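1-Cys peroxiredoxin (Vibrio vulnificus MO6-24/O, PDB 5K2J) belongs to the 1-Cys peroxiredoxins, which probably reduce hydrogen peroxide and organic hydroperoxides with one peroxidatic cysteine, a residue absent from this deposited chain of thioredoxin-like redoxin fold. Local coordinates at residues A[33-38]-A[68-73]. Sequence-based numbering, arbitrary orientation.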
# COMPACT_ATOMS: atom_id res chain seq x y z
N LYS A 33 1.99 -26.98 -11.76
CA LYS A 33 2.84 -26.03 -12.45
C LYS A 33 4.17 -25.90 -11.73
O LYS A 33 4.29 -26.18 -10.53
CB LYS A 33 2.18 -24.64 -12.53
CG LYS A 33 0.89 -24.55 -13.33
CD LYS A 33 0.30 -23.15 -13.20
CE LYS A 33 -1.06 -23.03 -13.87
NZ LYS A 33 -0.95 -23.05 -15.36
N LYS A 34 5.18 -25.46 -12.48
CA LYS A 34 6.40 -24.93 -11.89
C LYS A 34 6.24 -23.41 -11.80
O LYS A 34 6.13 -22.73 -12.82
CB LYS A 34 7.62 -25.31 -12.72
CG LYS A 34 8.89 -24.54 -12.36
CD LYS A 34 10.14 -25.37 -12.56
CE LYS A 34 10.29 -26.40 -11.46
NZ LYS A 34 11.65 -27.01 -11.44
N VAL A 35 6.19 -22.90 -10.57
CA VAL A 35 5.86 -21.51 -10.30
C VAL A 35 7.05 -20.82 -9.66
O VAL A 35 7.67 -21.37 -8.74
CB VAL A 35 4.62 -21.39 -9.39
CG1 VAL A 35 4.34 -19.93 -9.03
CG2 VAL A 35 3.41 -22.03 -10.06
N VAL A 36 7.38 -19.63 -10.14
CA VAL A 36 8.31 -18.73 -9.47
C VAL A 36 7.49 -17.66 -8.77
O VAL A 36 6.78 -16.88 -9.42
CB VAL A 36 9.31 -18.10 -10.46
CG1 VAL A 36 10.05 -16.95 -9.79
CG2 VAL A 36 10.29 -19.15 -10.96
N LEU A 37 7.57 -17.63 -7.44
CA LEU A 37 6.87 -16.63 -6.62
C LEU A 37 7.91 -15.80 -5.89
O LEU A 37 8.74 -16.34 -5.16
CB LEU A 37 5.93 -17.30 -5.62
CG LEU A 37 5.34 -16.37 -4.56
CD1 LEU A 37 4.33 -15.43 -5.18
CD2 LEU A 37 4.72 -17.17 -3.43
N PHE A 38 7.87 -14.48 -6.09
CA PHE A 38 8.74 -13.58 -5.34
C PHE A 38 7.90 -12.52 -4.65
O PHE A 38 6.87 -12.10 -5.17
CB PHE A 38 9.81 -12.93 -6.24
CG PHE A 38 9.27 -11.91 -7.22
CD1 PHE A 38 8.77 -12.31 -8.44
CD2 PHE A 38 9.32 -10.56 -6.93
CE1 PHE A 38 8.29 -11.38 -9.35
CE2 PHE A 38 8.85 -9.62 -7.83
CZ PHE A 38 8.33 -10.03 -9.04
N VAL A 68 9.54 -22.80 -16.24
CA VAL A 68 8.54 -22.26 -15.32
C VAL A 68 7.27 -21.94 -16.09
O VAL A 68 7.31 -21.41 -17.21
CB VAL A 68 9.09 -21.04 -14.55
CG1 VAL A 68 10.60 -21.03 -14.53
CG2 VAL A 68 8.52 -19.72 -15.06
N ASP A 69 6.14 -22.30 -15.51
CA ASP A 69 4.85 -22.07 -16.13
C ASP A 69 4.23 -20.74 -15.74
O ASP A 69 3.49 -20.15 -16.53
CB ASP A 69 3.88 -23.21 -15.77
CG ASP A 69 4.41 -24.58 -16.15
OD1 ASP A 69 4.50 -24.87 -17.36
OD2 ASP A 69 4.73 -25.37 -15.24
N LEU A 70 4.54 -20.25 -14.54
CA LEU A 70 3.87 -19.07 -14.01
C LEU A 70 4.85 -18.27 -13.15
O LEU A 70 5.56 -18.85 -12.33
CB LEU A 70 2.64 -19.48 -13.19
CG LEU A 70 1.85 -18.35 -12.52
CD1 LEU A 70 1.31 -17.39 -13.56
CD2 LEU A 70 0.73 -18.94 -11.68
N ILE A 71 4.87 -16.96 -13.35
CA ILE A 71 5.66 -16.04 -12.54
C ILE A 71 4.69 -15.12 -11.82
O ILE A 71 3.92 -14.40 -12.46
CB ILE A 71 6.65 -15.23 -13.39
CG1 ILE A 71 7.49 -16.15 -14.28
CG2 ILE A 71 7.56 -14.40 -12.49
CD1 ILE A 71 8.40 -15.40 -15.22
N ALA A 72 4.73 -15.15 -10.49
CA ALA A 72 3.82 -14.37 -9.66
C ALA A 72 4.61 -13.49 -8.70
O ALA A 72 5.67 -13.89 -8.21
CB ALA A 72 2.87 -15.27 -8.87
N SER A 73 4.09 -12.30 -8.45
CA SER A 73 4.63 -11.36 -7.47
C SER A 73 3.60 -11.13 -6.38
O SER A 73 2.41 -10.98 -6.67
CB SER A 73 4.99 -10.02 -8.14
OG SER A 73 5.55 -9.11 -7.21
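Val36 pairs with Ile71 in parallel strands whose axes are inclined by 19°. Three regular bonds carry the ladder, Val36 N to Leu70 O, Ala72 N to Val36 O and Phe38 N to Ala72 O, all within 2.9 to 3.1 Å. At the entry to the strands the pattern changes. Lys34 O accepts a short bond from Asp69 N (2.7 Å), in its carbonyl plane, plus a weak one from Leu70 N. Asp69 in turn replaces a backbone acceptor with its carboxylate: with CG anti to its own carbonyl carbon, OD2 uses its anti lone pair to take a nearly straight bond from Lys34 N (2.8 Å, 171° at the hydrogen). The two strands belong to the central sheet of a thioredoxin-like fold, joined by a beta-alpha-beta crossover through helices 46-58 and 60-65; strand 120-130 flanks 34-40 on its other edge. On the face bearing Val36, Ile71 and Phe38, the crossover helices supply Tyr56 and Leu63, and Val36 CG2 meets Val68 CG1 at 4.0 Å. Phe38 CG sits between the backbone N and the carbonyl carbon (chi1 70°), which turns the ring toward the neighbouring strand and lays a face over Ser73 CB, a CH-pi contact 3.9 Å from the ring centroid. Ser73 OG is buried beside this ring without a polar partner. On the opposite face, Leu37 CD1 packs on Ala72 CB, while Val35 and Leu70 run side by side, Val35 CG2 against Leu70 CB.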